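Local coordinates for protein pyridoxamine 5-phosphate-dependent dehydrase (Escherichia coli, PDB 3B8X) that removes the C3' hydroxyl from GDP-4-keto-6-deoxy-D-mannose, using a vitamin B6 cofactor, on the route to the O-antigen sugar L-colitose, at residues 136-144 with 295-305; 87-95 with 335-346. The protein carries 1 engineered substitution. All coordinates share one frame; numbering follows the deposited sequence.

Interaction 1 of 2, residues 136-144 with 295-305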
# COMPACT_ATOMS: atom_id res chain seq x y z
N ASN B 136 -14.59 -14.61 -6.67
CA ASN B 136 -15.86 -14.53 -7.40
C ASN B 136 -15.58 -13.74 -8.67
O ASN B 136 -15.47 -12.50 -8.65
CB ASN B 136 -16.96 -13.86 -6.56
CG ASN B 136 -17.21 -14.62 -5.27
OD1 ASN B 136 -17.46 -15.85 -5.30
ND2 ASN B 136 -17.04 -13.93 -4.13
N LEU B 137 -15.39 -14.46 -9.77
CA LEU B 137 -14.96 -13.85 -11.00
C LEU B 137 -16.00 -13.08 -11.80
O LEU B 137 -17.09 -13.58 -12.10
CB LEU B 137 -14.20 -14.84 -11.90
CG LEU B 137 -13.03 -14.22 -12.69
CD1 LEU B 137 -11.78 -14.07 -11.81
CD2 LEU B 137 -12.69 -15.08 -13.92
N LEU B 138 -15.60 -11.88 -12.16
CA LEU B 138 -16.36 -11.02 -13.04
C LEU B 138 -17.76 -10.74 -12.56
O LEU B 138 -18.65 -10.43 -13.36
CB LEU B 138 -16.45 -11.67 -14.42
CG LEU B 138 -15.86 -10.84 -15.55
CD1 LEU B 138 -14.44 -10.40 -15.19
CD2 LEU B 138 -15.92 -11.64 -16.85
N GLY B 139 -18.00 -10.89 -11.27
CA GLY B 139 -19.35 -10.59 -10.83
C GLY B 139 -20.04 -11.88 -10.35
O GLY B 139 -21.06 -11.83 -9.65
N ASN B 140 -19.49 -12.99 -10.80
CA ASN B 140 -20.12 -14.27 -10.52
C ASN B 140 -19.65 -14.88 -9.21
O ASN B 140 -18.49 -15.29 -9.10
CB ASN B 140 -19.76 -15.24 -11.65
CG ASN B 140 -20.87 -16.22 -11.97
OD1 ASN B 140 -22.06 -15.97 -11.68
ND2 ASN B 140 -20.49 -17.34 -12.63
N PRO B 141 -20.57 -15.04 -8.24
CA PRO B 141 -20.18 -15.68 -6.98
C PRO B 141 -19.94 -17.18 -7.17
O PRO B 141 -20.52 -17.83 -8.06
CB PRO B 141 -21.43 -15.52 -6.09
CG PRO B 141 -22.60 -15.44 -7.04
CD PRO B 141 -22.04 -14.93 -8.39
N ASN B 142 -19.12 -17.72 -6.29
CA ASN B 142 -18.88 -19.16 -6.29
C ASN B 142 -20.12 -19.84 -5.73
O ASN B 142 -20.94 -19.18 -5.09
CB ASN B 142 -17.72 -19.48 -5.35
CG ASN B 142 -16.42 -19.21 -5.98
OD1 ASN B 142 -15.86 -20.13 -6.58
ND2 ASN B 142 -16.00 -17.91 -6.04
N ASN B 143 -20.24 -21.15 -5.92
CA ASN B 143 -21.37 -21.79 -5.29
C ASN B 143 -20.89 -22.21 -3.93
O ASN B 143 -20.24 -23.23 -3.78
CB ASN B 143 -21.92 -22.98 -6.10
CG ASN B 143 -22.98 -23.72 -5.33
OD1 ASN B 143 -22.97 -23.69 -4.10
ND2 ASN B 143 -23.91 -24.37 -6.02
N PHE B 144 -21.17 -21.37 -2.95
CA PHE B 144 -20.70 -21.57 -1.59
C PHE B 144 -21.24 -22.80 -0.88
O PHE B 144 -20.58 -23.35 -0.02
CB PHE B 144 -20.74 -20.27 -0.78
CG PHE B 144 -19.74 -19.26 -1.25
CD1 PHE B 144 -20.12 -18.17 -2.02
CD2 PHE B 144 -18.38 -19.47 -1.00
CE1 PHE B 144 -19.15 -17.27 -2.52
CE2 PHE B 144 -17.42 -18.56 -1.44
CZ PHE B 144 -17.80 -17.49 -2.22
N GLN B 295 -20.69 -16.26 -20.03
CA GLN B 295 -20.55 -16.77 -18.67
C GLN B 295 -21.88 -17.36 -18.15
O GLN B 295 -22.95 -16.77 -18.34
CB GLN B 295 -20.02 -15.67 -17.72
CG GLN B 295 -19.70 -16.06 -16.24
CD GLN B 295 -18.98 -14.93 -15.50
OE1 GLN B 295 -19.18 -13.76 -15.82
NE2 GLN B 295 -18.13 -15.27 -14.53
N GLN B 296 -21.77 -18.54 -17.54
CA GLN B 296 -22.90 -19.16 -16.89
C GLN B 296 -22.99 -18.58 -15.50
O GLN B 296 -22.05 -18.75 -14.70
CB GLN B 296 -22.69 -20.65 -16.71
CG GLN B 296 -23.78 -21.28 -15.85
CD GLN B 296 -23.52 -22.76 -15.62
OE1 GLN B 296 -23.30 -23.20 -14.49
NE2 GLN B 296 -23.48 -23.53 -16.71
N GLU B 297 -24.13 -17.96 -15.21
CA GLU B 297 -24.39 -17.33 -13.92
C GLU B 297 -24.66 -18.28 -12.76
O GLU B 297 -25.46 -19.21 -12.89
CB GLU B 297 -25.62 -16.42 -14.06
CG GLU B 297 -25.93 -15.65 -12.77
CD GLU B 297 -26.97 -14.59 -13.00
OE1 GLU B 297 -27.78 -14.81 -13.91
OE2 GLU B 297 -26.95 -13.53 -12.33
N THR B 298 -24.06 -17.99 -11.61
CA THR B 298 -24.31 -18.71 -10.35
C THR B 298 -24.99 -17.66 -9.42
O THR B 298 -24.64 -16.48 -9.48
CB THR B 298 -22.98 -19.21 -9.76
OG1 THR B 298 -22.44 -20.20 -10.65
CG2 THR B 298 -23.19 -19.88 -8.39
N GLY B 299 -26.03 -18.03 -8.66
CA GLY B 299 -26.75 -17.07 -7.80
C GLY B 299 -27.20 -15.83 -8.57
O GLY B 299 -27.78 -15.92 -9.67
N GLU B 300 -26.96 -14.66 -8.00
CA GLU B 300 -27.27 -13.41 -8.68
C GLU B 300 -25.98 -12.61 -8.93
O GLU B 300 -25.42 -12.01 -8.01
CB GLU B 300 -28.30 -12.60 -7.92
CG GLU B 300 -29.66 -13.26 -8.00
CD GLU B 300 -30.78 -12.37 -7.51
OE1 GLU B 300 -30.60 -11.13 -7.57
OE2 GLU B 300 -31.82 -12.90 -7.06
N SER B 301 -25.44 -12.76 -10.12
CA SER B 301 -24.18 -12.10 -10.46
C SER B 301 -24.31 -10.58 -10.51
O SER B 301 -25.39 -10.05 -10.79
CB SER B 301 -23.72 -12.66 -11.82
OG SER B 301 -22.59 -12.01 -12.35
N SER B 302 -23.22 -9.87 -10.23
CA SER B 302 -23.27 -8.41 -10.33
C SER B 302 -22.66 -8.01 -11.67
O SER B 302 -22.50 -6.82 -11.96
CB SER B 302 -22.59 -7.67 -9.16
OG SER B 302 -21.26 -8.12 -8.91
N TRP B 303 -22.33 -9.00 -12.51
CA TRP B 303 -21.89 -8.74 -13.89
C TRP B 303 -20.90 -7.61 -14.05
O TRP B 303 -21.23 -6.55 -14.61
CB TRP B 303 -23.14 -8.46 -14.77
CG TRP B 303 -24.03 -9.68 -14.88
CD1 TRP B 303 -25.17 -9.95 -14.15
CD2 TRP B 303 -23.80 -10.84 -15.70
NE1 TRP B 303 -25.66 -11.20 -14.48
CE2 TRP B 303 -24.83 -11.77 -15.41
CE3 TRP B 303 -22.81 -11.17 -16.66
CZ2 TRP B 303 -24.92 -13.01 -16.07
CZ3 TRP B 303 -22.92 -12.41 -17.34
CH2 TRP B 303 -23.98 -13.30 -17.04
N PHE B 304 -19.65 -7.86 -13.68
CA PHE B 304 -18.63 -6.82 -13.71
C PHE B 304 -18.36 -6.43 -15.16
O PHE B 304 -18.14 -5.26 -15.49
CB PHE B 304 -17.39 -7.40 -13.03
CG PHE B 304 -16.17 -6.55 -13.16
CD1 PHE B 304 -15.87 -5.60 -12.18
CD2 PHE B 304 -15.31 -6.74 -14.23
CE1 PHE B 304 -14.72 -4.82 -12.28
CE2 PHE B 304 -14.18 -5.97 -14.38
CZ PHE B 304 -13.86 -5.00 -13.40
N GLY B 305 -18.36 -7.44 -16.01
CA GLY B 305 -18.13 -7.28 -17.44
C GLY B 305 -18.75 -8.46 -18.17
O GLY B 305 -19.27 -9.36 -17.55
O HOH W 1 -19.97 -20.04 -9.75

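Interaction 2 of 2, residues 87-95 with 335-346. With NA (sodium ion), chain M; G4M ([(2R,3S,4R,5R)-5-(2-amino-6-oxo-1,6-dihydro-9H-purin-9-yl)-3,4-dihydroxytetrahydrofuran-2-yl]methyl (2R,3S,4S,5S,6R)-3,4-dihydroxy-5-[({3-hydroxy-2-methyl-5-[(phosphonooxy)methyl]pyridin-4-yl}methyl)amino]-6-methyltetrahydro-2H-pyran-2-yl dihydrogen diphosphate), chain O.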
# COMPACT_ATOMS: atom_id res chain seq x y z
N ALA B 87 -7.12 -20.90 -10.85
CA ALA B 87 -6.08 -20.64 -11.82
C ALA B 87 -6.22 -19.29 -12.48
O ALA B 87 -5.31 -18.86 -13.17
CB ALA B 87 -6.07 -21.74 -12.90
N VAL B 88 -7.39 -18.68 -12.39
CA VAL B 88 -7.58 -17.42 -13.10
C VAL B 88 -8.13 -16.45 -12.12
O VAL B 88 -9.10 -16.74 -11.42
CB VAL B 88 -8.67 -17.51 -14.20
CG1 VAL B 88 -8.92 -16.09 -14.88
CG2 VAL B 88 -8.31 -18.62 -15.23
N SER B 89 -7.49 -15.28 -12.05
CA SER B 89 -8.02 -14.24 -11.18
C SER B 89 -7.18 -13.00 -11.39
O SER B 89 -6.81 -12.72 -12.51
CB SER B 89 -8.10 -14.67 -9.71
OG SER B 89 -6.84 -14.59 -9.08
N TRP B 90 -6.85 -12.30 -10.32
CA TRP B 90 -6.03 -11.10 -10.46
C TRP B 90 -4.66 -11.35 -9.83
O TRP B 90 -4.51 -12.18 -8.94
CB TRP B 90 -6.76 -9.87 -9.87
CG TRP B 90 -6.05 -8.57 -10.12
CD1 TRP B 90 -5.34 -7.84 -9.21
CD2 TRP B 90 -5.98 -7.85 -11.37
NE1 TRP B 90 -4.84 -6.69 -9.83
CE2 TRP B 90 -5.16 -6.72 -11.16
CE3 TRP B 90 -6.49 -8.09 -12.67
CZ2 TRP B 90 -4.88 -5.80 -12.17
CZ3 TRP B 90 -6.18 -7.19 -13.69
CH2 TRP B 90 -5.41 -6.05 -13.43
N SER B 91 -3.66 -10.64 -10.31
CA SER B 91 -2.29 -10.86 -9.88
C SER B 91 -2.14 -10.75 -8.36
O SER B 91 -1.50 -11.59 -7.70
CB SER B 91 -1.39 -9.84 -10.59
OG SER B 91 -1.71 -8.51 -10.17
N THR B 92 -2.73 -9.69 -7.82
CA THR B 92 -2.69 -9.43 -6.39
C THR B 92 -3.58 -10.33 -5.54
O THR B 92 -3.59 -10.20 -4.32
CB THR B 92 -2.80 -7.93 -6.02
OG1 THR B 92 -4.08 -7.43 -6.40
CG2 THR B 92 -1.69 -7.10 -6.65
N THR B 93 -4.31 -11.26 -6.16
CA THR B 93 -4.96 -12.33 -5.42
C THR B 93 -3.78 -13.26 -5.00
O THR B 93 -3.68 -13.71 -3.83
CB THR B 93 -5.87 -13.17 -6.29
OG1 THR B 93 -6.86 -12.32 -6.86
CG2 THR B 93 -6.58 -14.20 -5.40
N TYR B 94 -2.86 -13.48 -5.93
CA TYR B 94 -1.71 -14.37 -5.70
C TYR B 94 -0.47 -13.91 -4.90
O TYR B 94 0.14 -14.70 -4.14
CB TYR B 94 -1.24 -14.86 -7.07
CG TYR B 94 -2.34 -15.52 -7.86
CD1 TYR B 94 -2.96 -16.68 -7.40
CD2 TYR B 94 -2.79 -14.95 -9.04
CE1 TYR B 94 -4.01 -17.23 -8.11
CE2 TYR B 94 -3.80 -15.52 -9.79
CZ TYR B 94 -4.39 -16.67 -9.32
OH TYR B 94 -5.43 -17.22 -10.06
N TYR B 95 -0.04 -12.67 -5.10
CA TYR B 95 1.22 -12.21 -4.50
C TYR B 95 1.32 -12.32 -2.98
O TYR B 95 2.38 -12.71 -2.45
CB TYR B 95 1.63 -10.82 -4.99
CG TYR B 95 1.74 -10.60 -6.53
CD1 TYR B 95 2.15 -11.60 -7.41
CD2 TYR B 95 1.40 -9.37 -7.07
CE1 TYR B 95 2.25 -11.36 -8.79
CE2 TYR B 95 1.51 -9.12 -8.42
CZ TYR B 95 1.91 -10.11 -9.28
OH TYR B 95 2.06 -9.79 -10.62
N ILE B 335 -9.39 -12.13 -20.12
CA ILE B 335 -10.12 -12.38 -18.87
C ILE B 335 -9.12 -12.35 -17.72
O ILE B 335 -8.53 -13.37 -17.36
CB ILE B 335 -10.94 -13.71 -18.93
CG1 ILE B 335 -11.95 -13.59 -20.06
CG2 ILE B 335 -11.80 -13.92 -17.65
CD1 ILE B 335 -12.82 -14.83 -20.14
N VAL B 336 -8.88 -11.15 -17.20
CA VAL B 336 -7.93 -10.91 -16.12
C VAL B 336 -6.56 -11.57 -16.27
O VAL B 336 -5.97 -11.39 -17.33
CB VAL B 336 -8.56 -11.05 -14.72
CG1 VAL B 336 -9.49 -9.84 -14.53
CG2 VAL B 336 -9.41 -12.35 -14.61
N THR B 337 -6.09 -12.37 -15.30
CA THR B 337 -4.75 -13.02 -15.44
C THR B 337 -4.71 -14.07 -16.58
O THR B 337 -3.63 -14.50 -17.01
CB THR B 337 -4.38 -13.83 -14.18
OG1 THR B 337 -5.46 -14.74 -13.88
CG2 THR B 337 -4.13 -12.93 -12.98
N GLY B 338 -5.88 -14.54 -17.02
CA GLY B 338 -5.95 -15.64 -17.97
C GLY B 338 -5.45 -16.80 -17.13
O GLY B 338 -5.65 -16.82 -15.90
N ASN B 339 -4.74 -17.74 -17.76
CA ASN B 339 -4.16 -18.84 -17.01
C ASN B 339 -2.90 -18.35 -16.29
O ASN B 339 -1.82 -18.19 -16.87
CB ASN B 339 -3.74 -19.96 -17.93
CG ASN B 339 -3.02 -21.06 -17.18
OD1 ASN B 339 -3.22 -21.24 -15.98
ND2 ASN B 339 -2.20 -21.81 -17.87
N PHE B 340 -3.06 -18.07 -15.01
CA PHE B 340 -1.94 -17.56 -14.26
C PHE B 340 -0.77 -18.53 -14.31
O PHE B 340 0.37 -18.12 -14.11
CB PHE B 340 -2.36 -17.28 -12.82
CG PHE B 340 -1.41 -16.39 -12.06
CD1 PHE B 340 -1.38 -15.03 -12.29
CD2 PHE B 340 -0.56 -16.92 -11.09
CE1 PHE B 340 -0.52 -14.20 -11.60
CE2 PHE B 340 0.32 -16.11 -10.38
CZ PHE B 340 0.36 -14.74 -10.66
N LEU B 341 -1.00 -19.82 -14.56
CA LEU B 341 0.15 -20.70 -14.53
C LEU B 341 1.15 -20.47 -15.61
O LEU B 341 2.25 -21.00 -15.57
CB LEU B 341 -0.21 -22.15 -14.34
CG LEU B 341 -0.78 -22.12 -12.93
CD1 LEU B 341 -2.22 -22.64 -12.89
CD2 LEU B 341 0.17 -22.81 -11.96
N LYS B 342 0.81 -19.63 -16.55
CA LYS B 342 1.76 -19.38 -17.59
C LYS B 342 2.87 -18.51 -17.08
O LYS B 342 3.92 -18.41 -17.71
CB LYS B 342 1.08 -18.64 -18.74
CG LYS B 342 0.73 -17.23 -18.36
CD LYS B 342 -0.12 -16.52 -19.39
CE LYS B 342 -1.17 -15.65 -18.66
NZ LYS B 342 -1.93 -14.72 -19.56
N ASN B 343 2.65 -17.85 -15.95
CA ASN B 343 3.60 -16.87 -15.44
C ASN B 343 4.84 -17.43 -14.77
O ASN B 343 5.04 -17.33 -13.56
CB ASN B 343 2.91 -15.79 -14.59
CG ASN B 343 1.87 -14.97 -15.38
OD1 ASN B 343 2.20 -14.20 -16.28
ND2 ASN B 343 0.59 -15.09 -14.99
N THR B 344 5.72 -17.95 -15.60
CA THR B 344 6.97 -18.51 -15.13
C THR B 344 7.83 -17.44 -14.46
O THR B 344 8.60 -17.74 -13.56
CB THR B 344 7.76 -19.17 -16.32
OG1 THR B 344 7.59 -18.38 -17.51
CG2 THR B 344 7.23 -20.57 -16.57
N ASP B 345 7.72 -16.19 -14.94
CA ASP B 345 8.52 -15.09 -14.41
C ASP B 345 8.25 -14.79 -12.95
O ASP B 345 9.18 -14.59 -12.16
CB ASP B 345 8.28 -13.84 -15.26
CG ASP B 345 6.82 -13.69 -15.68
OD1 ASP B 345 5.94 -14.47 -15.24
OD2 ASP B 345 6.59 -12.80 -16.53
N VAL B 346 6.97 -14.82 -12.60
CA VAL B 346 6.49 -14.56 -11.25
C VAL B 346 6.52 -15.84 -10.41
O VAL B 346 6.83 -15.84 -9.20
CB VAL B 346 5.00 -14.08 -11.38
CG1 VAL B 346 4.25 -14.15 -10.08
CG2 VAL B 346 4.94 -12.71 -11.94
NA NA M . 4.30 -13.28 -16.70
OP3 G4M O . -7.34 -2.72 -8.46
PL G4M O . -7.39 -3.07 -6.91
OP1 G4M O . -5.93 -3.01 -6.20
OP2 G4M O . -8.37 -2.02 -6.18
OP4 G4M O . -8.10 -4.52 -6.72
C5B G4M O . -7.16 -5.50 -7.07
C5L G4M O . -7.91 -6.72 -7.44
C6L G4M O . -7.95 -7.79 -6.55
N1L G4M O . -8.56 -8.90 -6.89
C2L G4M O . -9.17 -9.07 -8.05
C2A G4M O . -9.81 -10.39 -8.39
C3L G4M O . -9.23 -8.04 -8.99
O3L G4M O . -9.81 -8.30 -10.18
C4L G4M O . -8.60 -6.80 -8.66
C4A G4M O . -8.59 -5.72 -9.54
N4A G4M O . -9.09 -5.86 -10.74
C4G G4M O . -9.17 -4.73 -11.59
C5G G4M O . -9.01 -5.11 -13.04
C6G G4M O . -9.93 -6.27 -13.40
O5G G4M O . -9.48 -3.94 -13.70
C3G G4M O . -8.08 -3.69 -11.27
O3G G4M O . -8.70 -2.62 -10.57
C2G G4M O . -7.49 -3.14 -12.59
O2G G4M O . -6.75 -1.93 -12.38
C1G G4M O . -8.58 -2.85 -13.59
O1G G4M O . -7.94 -2.83 -14.86
P2 G4M O . -8.42 -1.77 -15.95
O3P G4M O . -10.04 -1.79 -16.06
O4P G4M O . -7.88 -2.28 -17.39
OPP G4M O . -7.82 -0.38 -15.40
P G4M O . -7.91 0.82 -16.46
O1P G4M O . -7.30 0.63 -17.94
O2P G4M O . -7.06 1.92 -15.68
O5' G4M O . -9.36 1.45 -16.41
C5' G4M O . -10.21 0.85 -17.36
C4' G4M O . -10.87 1.97 -18.15
O4' G4M O . -11.25 3.05 -17.25
C3' G4M O . -9.85 2.58 -19.15
O3' G4M O . -10.60 3.01 -20.27
C2' G4M O . -9.25 3.76 -18.36
O2' G4M O . -8.86 4.78 -19.29
C1' G4M O . -10.49 4.22 -17.60
N9 G4M O . -10.13 4.98 -16.39
C8 G4M O . -9.50 4.48 -15.30
N7 G4M O . -9.39 5.45 -14.41
C4 G4M O . -10.45 6.29 -16.16
C5 G4M O . -9.97 6.60 -14.87
C6 G4M O . -10.19 7.93 -14.34
O6 G4M O . -9.82 8.28 -13.24
N3 G4M O . -11.07 7.23 -16.88
C2 G4M O . -11.24 8.45 -16.40
N1 G4M O . -10.82 8.82 -15.15
N2 G4M O . -11.86 9.39 -17.16
O HOH W 2 4.74 -15.26 -18.09
O HOH W 3 3.70 -12.86 -18.93

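Interaction 1 of 2, residues 136-144 with 295-305
Asn140 reaches across to the 295-305 loop and grips its backbone with both ends of the side-chain amide. OD1 takes the N-H of Thr298 at 2.8 Å, nearly straight (174°) and in the carbonyl plane on a lone pair, while ND2 gives a more bent bond (138°) to Gln296 O. Gln295 comes from the other direction, its chain extended, and its NE2 runs past Asn140 CB to donate to Leu137 O at 3.1 Å. The two amide planes are turned 62° apart, and Leu137 O is met from opposite faces by Gln295 NE2 and by the N-H of Asn140. Pro141 lays CD against Thr298 O, and a water joins Pro141 O to Thr298 OG1.

In the aminotransferase fold of the DegT/DnrJ/EryC1 family, the loop after strand 129-135 of the central mixed sheet here meets the loop that links strands 292-293 and 305-310 of the antiparallel sheet. Backbone bonds continue the seam: Phe304 N to Leu138 O at 2.8 Å and Ser302 N to Gly139 O at 3.0 Å. Beside them Leu138 CD1 touches Phe304 CD2 at 3.9 Å, the side chains crossing at about a right angle.

Farther out, Ser301 OG accepts from Trp303 N, an ST turn, and Glu297 OE2 receives Ser301 N on its anti lone pair while forming a salt bridge with Arg276. Asn136 OD1 holds the far end of its loop, taking Asn142 N and ND2 from opposite faces of its plane. Gln295 NE2 has a second acceptor in Thr113 O, and Ser302 OG bonds to Met166 O.

Interaction 2 of 2, residues 87-95 with 335-346
Tyr94 and Phe340 lie ring against ring, their centroids 4.0 Å apart and their planes 27° from parallel. The contact sets the loop and first turn of helix 91-99, which follows strand 82-86 of the central sheet in this aminotransferase fold, against a type II' turn at Ile335-Gly338 and the short 3-10 segment 340-342. Phe340 can be followed outward from CB, which rests near Ala87 O; the backbone N of the same residue donates to that oxygen at 3.0 Å, nearly along the C=O axis. With CG anti to the backbone N (chi1 -164°), the ring is carried over Tyr94: CG sits 3.4 Å from Tyr94 CE2, CD1 and CE1 lie over the CD2-CE2 side, CD2 meets Tyr94 CD2 at 3.6 Å, and CE2 approaches Tyr94 CG. At the tip, CZ meets Tyr94 CD2. Phe340 CZ also lies 4.3 Å from Tyr95 CE1, which sits at the edge of the Phe340 ring. Tyr94 OH bonds to Pro86 O, and Tyr95 OH to His217 O of the second subunit.

Toward the pocket, Val336 CG1 comes in at the edge of the Trp90 indole, 3.9 Å from CE3. One indole face covers the cofactor-sugar adduct, with N4A over the ring centre; Ser91 OG lies over the opposite face and bonds to His217 O of the second subunit. Val336 CG1 also touches the adduct's sugar methyl C6G.

At the far end, Tyr95 CE1 packs on Val346 CG1. The start of helix 344-347 holds a sodium ion, shared with Phe244 O of the second subunit. Two waters also bind the ion, Asp345 chelates it through OD1 and OD2, and Asn343 OD1 binds it at 2.3 Å.

How the interactions relate
Leu137 is where the two contacts meet. While its carbonyl serves interaction 1, its side chain packs into interaction 2: CD1 lies 3.8 Å from Ser89 CA, and CD2 is 4.0 Å from Ile335 CG2. The contact centres are about 19 Å apart, and both segments of interaction 1 fall in sequence between the two segments of interaction 2. Both border the cofactor-sugar adduct. Interaction 2 supplies Trp90, Thr92, Thr93 and Val336 to its pocket, whereas interaction 1 approaches through the Phe304 side chain, about 4 Å from the adduct at nearest atoms. Glu164 ties the regions further, bonding to Leu138 N and to the adduct while touching Val336.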